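Local coordinates for DNA repair protein PprA (Deinococcus deserti, PDB 6MC8) that binds DNA and is associated with the repair of DNA damage, genome segregation and filament formation, at residues A37-L42 against I103-D108; A67-E72 against A91-T96; K206-V211 against G235-A240. The protein carries 2 engineered substitutions. All coordinates share one frame; numbering follows the deposited sequence.

Interaction 1: residues A37-L42 against I103-D108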
ATOM      1  N   ALA A  37      30.653  18.010 -17.909  1.00 36.20           N
ATOM      2  CA  ALA A  37      30.539  19.439 -17.658  1.00 33.41           C
ATOM      3  C   ALA A  37      29.154  19.949 -18.029  1.00 35.06           C
ATOM      4  O   ALA A  37      28.613  20.822 -17.348  1.00 37.91           O
ATOM      5  CB  ALA A  37      31.617  20.198 -18.428  1.00 31.12           C
ATOM      6  N   ARG A  38      28.564  19.412 -19.101  1.00 35.10           N
ATOM      7  CA  ARG A  38      27.207  19.799 -19.476  1.00 32.90           C
ATOM      8  C   ARG A  38      26.198  19.325 -18.443  1.00 31.58           C
ATOM      9  O   ARG A  38      25.192  19.998 -18.191  1.00 28.61           O
ATOM     10  CB  ARG A  38      26.829  19.226 -20.842  1.00 34.11           C
ATOM     11  CG  ARG A  38      27.696  19.607 -22.024  1.00 36.14           C
ATOM     12  CD  ARG A  38      27.758  21.093 -22.313  1.00 42.96           C
ATOM     13  NE  ARG A  38      28.955  21.700 -21.745  1.00 52.03           N
ATOM     14  CZ  ARG A  38      29.191  23.005 -21.710  1.00 58.89           C
ATOM     15  NH1 ARG A  38      28.308  23.858 -22.210  1.00 62.28           N
ATOM     16  NH2 ARG A  38      30.314  23.458 -21.174  1.00 56.21           N
ATOM     17  N   PHE A  39      26.442  18.159 -17.842  1.00 27.25           N
ATOM     18  CA  PHE A  39      25.528  17.654 -16.827  1.00 29.98           C
ATOM     19  C   PHE A  39      25.647  18.449 -15.536  1.00 25.38           C
ATOM     20  O   PHE A  39      24.651  18.658 -14.840  1.00 21.63           O
ATOM     21  CB  PHE A  39      25.790  16.175 -16.555  1.00 23.24           C
ATOM     22  CG  PHE A  39      24.790  15.548 -15.631  1.00 23.54           C
ATOM     23  CD1 PHE A  39      23.556  15.150 -16.106  1.00 26.18           C
ATOM     24  CD2 PHE A  39      25.069  15.386 -14.283  1.00 24.77           C
ATOM     25  CE1 PHE A  39      22.631  14.582 -15.261  1.00 24.49           C
ATOM     26  CE2 PHE A  39      24.147  14.821 -13.438  1.00 20.89           C
ATOM     27  CZ  PHE A  39      22.929  14.419 -13.927  1.00 25.85           C
ATOM     28  N   ALA A  40      26.864  18.876 -15.196  1.00 19.45           N
ATOM     29  CA  ALA A  40      27.079  19.637 -13.972  1.00 25.19           C
ATOM     30  C   ALA A  40      26.429  21.009 -14.057  1.00 29.01           C
ATOM     31  O   ALA A  40      25.963  21.545 -13.048  1.00 24.91           O
ATOM     32  CB  ALA A  40      28.575  19.771 -13.698  1.00 18.63           C
ATOM     33  N   GLU A  41      26.384  21.582 -15.257  1.00 27.80           N
ATOM     34  CA  GLU A  41      25.757  22.880 -15.454  1.00 27.91           C
ATOM     35  C   GLU A  41      24.239  22.768 -15.430  1.00 27.45           C
ATOM     36  O   GLU A  41      23.547  23.723 -15.064  1.00 31.63           O
ATOM     37  CB  GLU A  41      26.254  23.469 -16.768  1.00 32.28           C
ATOM     38  CG  GLU A  41      27.725  23.841 -16.713  1.00 35.81           C
ATOM     39  CD  GLU A  41      28.351  23.972 -18.084  1.00 45.59           C
ATOM     40  OE1 GLU A  41      27.669  23.657 -19.076  1.00 42.47           O
ATOM     41  OE2 GLU A  41      29.533  24.358 -18.165  1.00 48.93           O
ATOM     42  N   LEU A  42      23.709  21.602 -15.801  1.00 26.94           N
ATOM     43  CA  LEU A  42      22.268  21.386 -15.750  1.00 21.41           C
ATOM     44  C   LEU A  42      21.773  21.259 -14.315  1.00 21.42           C
ATOM     45  O   LEU A  42      20.800  21.912 -13.925  1.00 19.27           O
ATOM     46  CB  LEU A  42      21.899  20.144 -16.554  1.00 18.25           C
ATOM     47  CG  LEU A  42      20.418  19.788 -16.560  1.00 15.91           C
ATOM     48  CD1 LEU A  42      19.624  20.902 -17.190  1.00 18.77           C
ATOM     49  CD2 LEU A  42      20.188  18.486 -17.288  1.00 17.62           C
ATOM     50  N   ILE A 103      25.215  12.113 -22.729  1.00 34.71           N
ATOM     51  CA  ILE A 103      24.511  11.440 -21.616  1.00 32.96           C
ATOM     52  C   ILE A 103      23.046  11.269 -21.994  1.00 30.92           C
ATOM     53  O   ILE A 103      22.405  12.234 -22.250  1.00 29.21           O
ATOM     54  CB  ILE A 103      24.664  12.235 -20.312  1.00 30.65           C
ATOM     55  CG1 ILE A 103      26.065  12.122 -19.722  1.00 27.88           C
ATOM     56  CG2 ILE A 103      23.608  11.806 -19.325  1.00 32.62           C
ATOM     57  CD1 ILE A 103      26.392  13.186 -18.729  1.00 25.58           C
ATOM     58  N   ALA A 104      22.554  10.048 -21.949  1.00 28.00           N
ATOM     59  CA  ALA A 104      21.151   9.770 -22.207  1.00 29.09           C
ATOM     60  C   ALA A 104      20.349   9.922 -20.923  1.00 30.74           C
ATOM     61  O   ALA A 104      20.754   9.425 -19.869  1.00 29.70           O
ATOM     62  CB  ALA A 104      20.971   8.365 -22.777  1.00 30.20           C
ATOM     63  N   LEU A 105      19.219  10.609 -21.016  1.00 30.22           N
ATOM     64  CA  LEU A 105      18.329  10.819 -19.884  1.00 22.88           C
ATOM     65  C   LEU A 105      17.142   9.879 -20.023  1.00 26.45           C
ATOM     66  O   LEU A 105      16.412   9.939 -21.016  1.00 26.07           O
ATOM     67  CB  LEU A 105      17.869  12.274 -19.821  1.00 25.31           C
ATOM     68  CG  LEU A 105      18.976  13.300 -19.591  1.00 24.74           C
ATOM     69  CD1 LEU A 105      18.424  14.701 -19.700  1.00 23.36           C
ATOM     70  CD2 LEU A 105      19.631  13.086 -18.241  1.00 27.32           C
ATOM     71  N   LEU A 106      16.951   9.014 -19.036  1.00 25.60           N
ATOM     72  CA  LEU A 106      15.981   7.938 -19.136  1.00 24.87           C
ATOM     73  C   LEU A 106      14.787   8.186 -18.226  1.00 25.02           C
ATOM     74  O   LEU A 106      14.917   8.737 -17.131  1.00 24.38           O
ATOM     75  CB  LEU A 106      16.613   6.584 -18.800  1.00 24.48           C
ATOM     76  CG  LEU A 106      17.435   5.827 -19.847  1.00 25.49           C
ATOM     77  CD1 LEU A 106      18.797   6.441 -20.084  1.00 28.73           C
ATOM     78  CD2 LEU A 106      17.585   4.384 -19.427  1.00 30.36           C
ATOM     79  N   VAL A 107      13.616   7.782 -18.709  1.00 20.52           N
ATOM     80  CA  VAL A 107      12.375   7.798 -17.946  1.00 21.81           C
ATOM     81  C   VAL A 107      11.762   6.413 -18.048  1.00 30.64           C
ATOM     82  O   VAL A 107      11.422   5.968 -19.151  1.00 30.83           O
ATOM     83  CB  VAL A 107      11.383   8.861 -18.446  1.00 24.85           C
ATOM     84  CG1 VAL A 107      10.058   8.706 -17.738  1.00 24.00           C
ATOM     85  CG2 VAL A 107      11.930  10.248 -18.218  1.00 26.61           C
ATOM     86  N   ASP A 108      11.623   5.743 -16.896  1.00 30.79           N
ATOM     87  CA  ASP A 108      11.080   4.384 -16.771  1.00 25.36           C
ATOM     88  C   ASP A 108      11.843   3.382 -17.635  1.00 26.95           C
ATOM     89  O   ASP A 108      11.264   2.463 -18.215  1.00 35.75           O
ATOM     90  CB  ASP A 108       9.580   4.342 -17.081  1.00 26.56           C
ATOM     91  CG  ASP A 108       8.740   5.008 -16.013  1.00 28.75           C
ATOM     92  OD1 ASP A 108       9.168   5.038 -14.845  1.00 36.62           O
ATOM     93  OD2 ASP A 108       7.638   5.484 -16.338  1.00 25.24           O
TER

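Interaction 2: residues A67-E72 against A91-T96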
ATOM      1  N   ALA A  67      25.562   5.663 -11.615  1.00 28.21           N
ATOM      2  CA  ALA A  67      24.826   5.702 -10.357  1.00 31.94           C
ATOM      3  C   ALA A  67      24.834   7.103  -9.763  1.00 27.15           C
ATOM      4  O   ALA A  67      23.847   7.534  -9.160  1.00 24.98           O
ATOM      5  CB  ALA A  67      25.410   4.694  -9.372  1.00 19.27           C
ATOM      6  N   GLN A  68      25.938   7.831  -9.933  1.00 25.91           N
ATOM      7  CA  GLN A  68      25.998   9.201  -9.447  1.00 29.38           C
ATOM      8  C   GLN A  68      25.212  10.140 -10.353  1.00 32.63           C
ATOM      9  O   GLN A  68      24.617  11.111  -9.877  1.00 37.20           O
ATOM     10  CB  GLN A  68      27.452   9.649  -9.328  1.00 25.60           C
ATOM     11  CG  GLN A  68      27.652  11.001  -8.677  1.00 24.50           C
ATOM     12  CD  GLN A  68      27.261  11.005  -7.218  1.00 26.96           C
ATOM     13  OE1 GLN A  68      27.478  10.033  -6.507  1.00 33.69           O
ATOM     14  NE2 GLN A  68      26.708  12.115  -6.759  1.00 26.09           N
ATOM     15  N   LEU A  69      25.156   9.830 -11.643  1.00 23.46           N
ATOM     16  CA  LEU A  69      24.383  10.641 -12.607  1.00 27.77           C
ATOM     17  C   LEU A  69      22.897  10.545 -12.282  1.00 29.49           C
ATOM     18  O   LEU A  69      22.216  11.533 -12.326  1.00 30.96           O
ATOM     19  CB  LEU A  69      24.690  10.168 -14.025  1.00 28.47           C
ATOM     20  CG  LEU A  69      26.017  10.636 -14.595  1.00 25.23           C
ATOM     21  CD1 LEU A  69      26.217  10.063 -15.961  1.00 31.86           C
ATOM     22  CD2 LEU A  69      26.063  12.122 -14.677  1.00 26.51           C
ATOM     23  N   THR A  70      22.464   9.347 -11.964  1.00 25.46           N
ATOM     24  CA  THR A  70      21.089   9.036 -11.570  1.00 27.71           C
ATOM     25  C   THR A  70      20.774   9.696 -10.239  1.00 27.84           C
ATOM     26  O   THR A  70      19.695  10.139 -10.087  1.00 27.59           O
ATOM     27  CB  THR A  70      20.916   7.523 -11.534  1.00 29.09           C
ATOM     28  OG1 THR A  70      21.173   7.117 -12.865  1.00 30.36           O
ATOM     29  CG2 THR A  70      19.544   7.080 -11.106  1.00 20.17           C
ATOM     30  N   GLN A  71      21.720   9.695  -9.318  1.00 28.17           N
ATOM     31  CA  GLN A  71      21.489  10.284  -7.991  1.00 26.44           C
ATOM     32  C   GLN A  71      21.285  11.780  -8.143  1.00 25.73           C
ATOM     33  O   GLN A  71      20.377  12.278  -7.554  1.00 25.69           O
ATOM     34  CB  GLN A  71      22.603   9.899  -7.026  1.00 28.22           C
ATOM     35  CG  GLN A  71      22.532  10.620  -5.696  1.00 29.32           C
ATOM     36  CD  GLN A  71      23.650  10.321  -4.733  1.00 37.12           C
ATOM     37  OE1 GLN A  71      24.554  11.098  -4.534  1.00 35.68           O
ATOM     38  NE2 GLN A  71      23.591   9.173  -4.102  1.00 42.41           N
ATOM     39  N   GLU A  72      22.073  12.415  -8.995  1.00 25.21           N
ATOM     40  CA  GLU A  72      22.003  13.861  -9.135  1.00 21.87           C
ATOM     41  C   GLU A  72      20.808  14.282  -9.978  1.00 20.37           C
ATOM     42  O   GLU A  72      20.246  15.361  -9.769  1.00 19.78           O
ATOM     43  CB  GLU A  72      23.310  14.379  -9.726  1.00 19.18           C
ATOM     44  CG  GLU A  72      24.484  14.221  -8.787  1.00 15.91           C
ATOM     45  CD  GLU A  72      25.786  14.690  -9.387  1.00 26.68           C
ATOM     46  OE1 GLU A  72      25.807  15.017 -10.585  1.00 25.67           O
ATOM     47  OE2 GLU A  72      26.794  14.735  -8.657  1.00 29.78           O
ATOM     48  N   ALA A  91      20.105   8.002 -15.618  1.00 26.77           N
ATOM     49  CA  ALA A  91      21.016   8.487 -16.660  1.00 27.41           C
ATOM     50  C   ALA A  91      22.000   7.381 -17.006  1.00 38.41           C
ATOM     51  O   ALA A  91      22.230   6.499 -16.182  1.00 29.63           O
ATOM     52  CB  ALA A  91      21.723   9.718 -16.209  1.00 29.25           C
ATOM     53  N   ARG A  92      22.432   7.382 -18.257  1.00 32.72           N
ATOM     54  CA  ARG A  92      23.448   6.450 -18.722  1.00 34.32           C
ATOM     55  C   ARG A  92      24.428   7.188 -19.618  1.00 39.69           C
ATOM     56  O   ARG A  92      24.078   8.170 -20.274  1.00 35.39           O
ATOM     57  CB  ARG A  92      22.841   5.255 -19.473  1.00 35.59           C
ATOM     58  CG  ARG A  92      22.130   4.267 -18.570  1.00 41.16           C
ATOM     59  CD  ARG A  92      21.478   3.143 -19.334  1.00 49.00           C
ATOM     60  NE  ARG A  92      20.732   2.269 -18.434  1.00 49.19           N
ATOM     61  CZ  ARG A  92      19.964   1.265 -18.833  1.00 51.53           C
ATOM     62  NH1 ARG A  92      19.830   1.003 -20.124  1.00 52.61           N
ATOM     63  NH2 ARG A  92      19.323   0.529 -17.940  1.00 54.25           N
ATOM     64  N   LEU A  93      25.665   6.704 -19.630  1.00 34.34           N
ATOM     65  CA  LEU A  93      26.705   7.313 -20.441  1.00 33.07           C
ATOM     66  C   LEU A  93      26.627   6.823 -21.877  1.00 37.46           C
ATOM     67  O   LEU A  93      26.277   5.670 -22.142  1.00 31.21           O
ATOM     68  CB  LEU A  93      28.084   6.998 -19.870  1.00 31.28           C
ATOM     69  CG  LEU A  93      28.483   7.638 -18.548  1.00 32.41           C
ATOM     70  CD1 LEU A  93      29.797   7.055 -18.084  1.00 35.92           C
ATOM     71  CD2 LEU A  93      28.601   9.136 -18.715  1.00 32.58           C
ATOM     72  N   ILE A  94      26.967   7.736 -22.770  1.00 34.77           N
ATOM     73  CA  ILE A  94      27.071   7.431 -24.212  1.00 32.97           C
ATOM     74  C   ILE A  94      28.529   7.677 -24.570  1.00 37.84           C
ATOM     75  O   ILE A  94      28.995   8.761 -24.421  1.00 35.72           O
ATOM     76  CB  ILE A  94      26.065   8.225 -25.043  1.00 33.87           C
ATOM     77  CG1 ILE A  94      24.643   7.933 -24.583  1.00 33.82           C
ATOM     78  CG2 ILE A  94      26.234   7.902 -26.505  1.00 34.68           C
ATOM     79  CD1 ILE A  94      23.622   8.839 -25.160  1.00 35.02           C
ATOM     80  N   HIS A  95      29.204   6.608 -24.945  1.00 42.27           N
ATOM     81  CA  HIS A  95      30.634   6.638 -25.305  1.00 47.81           C
ATOM     82  C   HIS A  95      30.803   6.621 -26.821  1.00 49.92           C
ATOM     83  O   HIS A  95      29.852   6.284 -27.520  1.00 46.67           O
ATOM     84  CB  HIS A  95      31.298   5.387 -24.747  1.00 45.57           C
ATOM     85  CG  HIS A  95      31.489   5.372 -23.273  1.00 45.20           C
ATOM     86  ND1 HIS A  95      30.661   4.678 -22.435  1.00 42.30           N
ATOM     87  CD2 HIS A  95      32.441   5.905 -22.500  1.00 43.51           C
ATOM     88  CE1 HIS A  95      31.085   4.810 -21.206  1.00 43.84           C
ATOM     89  NE2 HIS A  95      32.183   5.537 -21.221  1.00 45.02           N
ATOM     90  N   THR A  96      31.968   7.055 -27.272  1.00 48.96           N
ATOM     91  CA  THR A  96      32.392   6.978 -28.689  1.00 61.86           C
ATOM     92  C   THR A  96      33.872   6.590 -28.664  1.00 62.14           C
ATOM     93  O   THR A  96      34.704   7.485 -28.488  1.00 57.58           O
ATOM     94  CB  THR A  96      32.117   8.251 -29.486  1.00 60.81           C
ATOM     95  OG1 THR A  96      32.826   9.321 -28.869  1.00 65.25           O
ATOM     96  CG2 THR A  96      30.650   8.568 -29.642  1.00 49.13           C
TER

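Interaction 3: residues K206-V211 against G235-A240. Engineered in segment 206-211: Lys206 (natural residue Asp), Lys210 (natural residue Asp).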
ATOM      1  N   LYS A 206      12.823  37.989 -11.159  1.00 29.51           N
ATOM      2  CA  LYS A 206      13.219  38.385  -9.812  1.00 28.08           C
ATOM      3  C   LYS A 206      14.688  38.776  -9.767  1.00 29.55           C
ATOM      4  O   LYS A 206      15.076  39.670  -9.008  1.00 34.46           O
ATOM      5  CB  LYS A 206      12.932  37.258  -8.822  1.00 28.02           C
ATOM      6  CG  LYS A 206      11.465  37.011  -8.568  1.00 27.65           C
ATOM      7  CD  LYS A 206      11.266  35.816  -7.664  1.00 27.73           C
ATOM      8  CE  LYS A 206      11.718  36.125  -6.252  1.00 44.50           C
ATOM      9  NZ  LYS A 206      11.466  35.009  -5.309  1.00 42.69           N
ATOM     10  N   ALA A 207      15.519  38.117 -10.575  1.00 30.55           N
ATOM     11  CA  ALA A 207      16.923  38.492 -10.663  1.00 33.77           C
ATOM     12  C   ALA A 207      17.099  39.807 -11.405  1.00 34.06           C
ATOM     13  O   ALA A 207      18.022  40.573 -11.113  1.00 32.12           O
ATOM     14  CB  ALA A 207      17.717  37.390 -11.352  1.00 27.80           C
ATOM     15  N   ALA A 208      16.231  40.077 -12.382  1.00 34.80           N
ATOM     16  CA  ALA A 208      16.300  41.342 -13.100  1.00 28.34           C
ATOM     17  C   ALA A 208      15.888  42.504 -12.207  1.00 35.05           C
ATOM     18  O   ALA A 208      16.449  43.597 -12.311  1.00 39.01           O
ATOM     19  CB  ALA A 208      15.426  41.285 -14.350  1.00 30.68           C
ATOM     20  N   TRP A 209      14.918  42.281 -11.316  1.00 35.04           N
ATOM     21  CA  TRP A 209      14.532  43.306 -10.351  1.00 34.15           C
ATOM     22  C   TRP A 209      15.651  43.591  -9.361  1.00 39.94           C
ATOM     23  O   TRP A 209      15.813  44.729  -8.913  1.00 43.65           O
ATOM     24  CB  TRP A 209      13.256  42.886  -9.618  1.00 36.68           C
ATOM     25  CG  TRP A 209      12.868  43.781  -8.461  1.00 51.58           C
ATOM     26  CD1 TRP A 209      13.000  43.493  -7.137  1.00 51.62           C
ATOM     27  CD2 TRP A 209      12.301  45.098  -8.527  1.00 51.33           C
ATOM     28  NE1 TRP A 209      12.548  44.539  -6.374  1.00 54.46           N
ATOM     29  CE2 TRP A 209      12.115  45.538  -7.205  1.00 54.35           C
ATOM     30  CE3 TRP A 209      11.934  45.947  -9.573  1.00 50.51           C
ATOM     31  CZ2 TRP A 209      11.574  46.789  -6.903  1.00 62.32           C
ATOM     32  CZ3 TRP A 209      11.400  47.185  -9.273  1.00 57.86           C
ATOM     33  CH2 TRP A 209      11.225  47.594  -7.950  1.00 60.25           C
ATOM     34  N   LYS A 210      16.447  42.575  -9.023  1.00 37.33           N
ATOM     35  CA  LYS A 210      17.532  42.770  -8.068  1.00 37.88           C
ATOM     36  C   LYS A 210      18.661  43.598  -8.670  1.00 37.34           C
ATOM     37  O   LYS A 210      19.275  44.418  -7.978  1.00 40.09           O
ATOM     38  CB  LYS A 210      18.048  41.416  -7.584  1.00 31.28           C
ATOM     39  CG  LYS A 210      19.117  41.513  -6.521  1.00 35.88           C
ATOM     40  CD  LYS A 210      19.597  40.159  -6.055  1.00 45.50           C
ATOM     41  CE  LYS A 210      20.644  40.318  -4.970  1.00 41.08           C
ATOM     42  NZ  LYS A 210      21.880  40.942  -5.508  1.00 32.34           N
ATOM     43  N   VAL A 211      18.939  43.412  -9.960  1.00 33.12           N
ATOM     44  CA  VAL A 211      20.004  44.170 -10.609  1.00 35.83           C
ATOM     45  C   VAL A 211      19.578  45.620 -10.812  1.00 36.54           C
ATOM     46  O   VAL A 211      20.355  46.551 -10.570  1.00 35.34           O
ATOM     47  CB  VAL A 211      20.401  43.501 -11.939  1.00 32.79           C
ATOM     48  CG1 VAL A 211      21.445  44.318 -12.671  1.00 30.61           C
ATOM     49  CG2 VAL A 211      20.927  42.116 -11.692  1.00 24.50           C
ATOM     50  N   GLY A 235      13.996  41.693 -20.509  1.00 28.18           N
ATOM     51  CA  GLY A 235      14.322  42.292 -21.792  1.00 27.67           C
ATOM     52  C   GLY A 235      14.802  43.725 -21.672  1.00 31.91           C
ATOM     53  O   GLY A 235      15.518  44.224 -22.542  1.00 38.04           O
ATOM     54  N   ALA A 236      14.409  44.408 -20.598  1.00 31.42           N
ATOM     55  CA  ALA A 236      14.950  45.735 -20.340  1.00 30.50           C
ATOM     56  C   ALA A 236      16.386  45.644 -19.851  1.00 34.14           C
ATOM     57  O   ALA A 236      17.232  46.463 -20.223  1.00 36.93           O
ATOM     58  CB  ALA A 236      14.078  46.471 -19.326  1.00 28.52           C
ATOM     59  N   LEU A 237      16.679  44.642 -19.022  1.00 32.53           N
ATOM     60  CA  LEU A 237      18.034  44.470 -18.515  1.00 31.29           C
ATOM     61  C   LEU A 237      18.955  43.906 -19.589  1.00 30.91           C
ATOM     62  O   LEU A 237      20.150  44.216 -19.620  1.00 32.96           O
ATOM     63  CB  LEU A 237      18.013  43.575 -17.278  1.00 30.79           C
ATOM     64  CG  LEU A 237      19.323  43.378 -16.526  1.00 32.54           C
ATOM     65  CD1 LEU A 237      19.852  44.711 -16.055  1.00 35.60           C
ATOM     66  CD2 LEU A 237      19.104  42.461 -15.350  1.00 34.09           C
ATOM     67  N   LEU A 238      18.410  43.096 -20.500  1.00 25.85           N
ATOM     68  CA  LEU A 238      19.184  42.645 -21.649  1.00 28.93           C
ATOM     69  C   LEU A 238      19.409  43.754 -22.668  1.00 29.39           C
ATOM     70  O   LEU A 238      20.255  43.600 -23.552  1.00 32.40           O
ATOM     71  CB  LEU A 238      18.499  41.459 -22.328  1.00 24.96           C
ATOM     72  CG  LEU A 238      18.481  40.125 -21.587  1.00 23.89           C
ATOM     73  CD1 LEU A 238      17.619  39.130 -22.326  1.00 20.21           C
ATOM     74  CD2 LEU A 238      19.880  39.587 -21.401  1.00 25.14           C
ATOM     75  N   GLY A 239      18.666  44.857 -22.574  1.00 31.33           N
ATOM     76  CA  GLY A 239      18.920  45.988 -23.442  1.00 29.67           C
ATOM     77  C   GLY A 239      20.151  46.776 -23.047  1.00 32.07           C
ATOM     78  O   GLY A 239      20.718  47.496 -23.869  1.00 34.27           O
ATOM     79  N   ALA A 240      20.578  46.654 -21.796  1.00 29.48           N
ATOM     80  CA  ALA A 240      21.789  47.302 -21.320  1.00 29.52           C
ATOM     81  C   ALA A 240      23.024  46.431 -21.480  1.00 30.43           C
ATOM     82  O   ALA A 240      24.113  46.847 -21.075  1.00 33.68           O
ATOM     83  CB  ALA A 240      21.630  47.707 -19.854  1.00 30.91           C
TER

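Interaction 1: residues A37-L42 against I103-D108
Phe39 of helix 35-43 meets Ile103 and Leu105 of strand 100-107 in a small, buried and wholly apolar contact between the N-terminal helix and the middle strand of a sheet. Its closest approach does not involve the ring: the methyl Ile103 CD1 comes up to the methylene Phe39 CB at 3.7 Å and stands oblique to the aromatic plane. Phe39 carries its CG anti to the backbone N (chi1 -174°), which swings the ring away from the helix and over toward Leu105. There the branch Leu105 CD2 arrives at the ring's edge, near its plane, 4.5 Å from Phe39 CE1, a looser touch than the first. Two residues apart on an extended strand, Ile103 and Leu105 present their side chains on one side of the three-stranded antiparallel sheet 89-95, 100-107, 110-114, whose central strand they belong to. Backbone bonds of Ala104 and Leu106 go to strand 89-95, and those of Leu105 to Arg112 and Ala113. The same phenylalanine also packs on Leu69 and Glu72 of helix 62-80, and Leu105 on Leu73 of that helix and on Ile122 and Tyr126 of helix 119-127, so three helices converge on this face. Leu42, three residues on from Phe39, also points toward the strand but packs on Trp80 and Phe257. On the same helix, Glu41 OE1 sits over a face of the Arg38 guanidinium, 3.2 Å from Arg38 NH1, a pairing of charges without an N-H aimed at the oxygen.

Interaction 2: residues A67-E72 against A91-T96
Leu69 and Thr70 both use a first torsion that sets the leading atom anti to the carbonyl carbon: CG of Leu69 (chi1 -77°) and OG1 of Thr70 (chi1 -61°), and these two neighbours on helix 62-80 then reach Ala91 in different ways. This is helix-on-sheet packing at an edge, for strand 89-95 is an outermost strand, within this chain, of the antiparallel three-stranded sheet, and the axes of 67-72 and 91-95 approach to 7.1 Å. Thr70 and Ala91 are nearest in backbone, their CA atoms 5.1 Å apart. Here Thr70 OG1 accepts the amide Ala91 N at 3.1 Å, in a nearly straight bond of 165°. The same hydroxyl is hydrogen-bonded to Glu66 O, one turn earlier, so two partners grip it and its rotation is fixed. Along the strand, Arg92 and Ile94 spend their backbone bonds on strand 100-107, whereas the alternate amides Ala91 N and Leu93 N turn to the helix, the second meeting Glu66 OE2. A valine in place of Thr70 would probably leave Ala91 N without its acceptor and weaken the hold of the helix on this strand edge. The apolar part of the contact is carried by Leu69, whose CB rests on the methyl Ala91 CB at 3.7 Å. Leu69 and Leu93 cross at about a right angle, touching through Leu69 CD1 and Leu93 CD2 at 3.8 Å; Leu69 is also backed by Val52. Within the helix, Glu72 OE2 is bonded by Asp51 N and also by Gln68 NE2, which donates within its own amide plane at 3.2 Å and meets that oxygen from above the carboxylate plane.

Interaction 3: residues K206-V211 against G235-A240
Ala207 O receives the amide Val211 N at 3.2 Å and, more weakly, Lys210 N, holding the helical turn that brings Ala208 and Val211 together against Leu237. The preceding bond, Lys210 N to Lys206 O, joins two engineered lysines, aspartates in the natural sequence. The contact itself is aliphatic. Leu237 reaches over with CG anti to its backbone N (chi1 -175°), which brings its two methyls to the turn: CD2 to both residues, CD1 to Val211. Leu237 CD2 lies 3.8 Å from Ala208 CA, with Ala208 CB slightly farther off. The same Leu237 CD2 abuts Val211 CB at 3.8 Å. The partner branch, Leu237 CD1, leans on Val211 CG1, also at 3.8 Å. Val211 and Leu237 cross at about a right angle. In the fold this is helix-helix packing between helices 200-213 and 218-237, which follow each other in the chain, with the small Ala208 letting a leucine methyl come down close to the backbone. Met233, one turn before Leu237, touches Ala208 as well. The long C-terminal helix 274-304 supplies a third wall: Ala300 packs on Val211, and Leu303 on Leu237.

Interactions 1 and 2 belong to one small helix-and-sheet unit, their centres 7 Å apart. They touch each other both through helices 35-43 and 62-80 and through strands 100-107 and 89-95, which are neighbours in the same antiparallel sheet. Along the chain both segments of 67-72/91-96 fall between those of 37-42/103-108, so interaction 1 brings helix 35-43 onto the sheet that also carries interaction 2. Interaction 3 follows both in the chain and lies apart, its centre 29 Å from that of interaction 1 and 35 Å from that of interaction 2, without touching either. It joins helices 200-213 and 218-237 in a separate helical region.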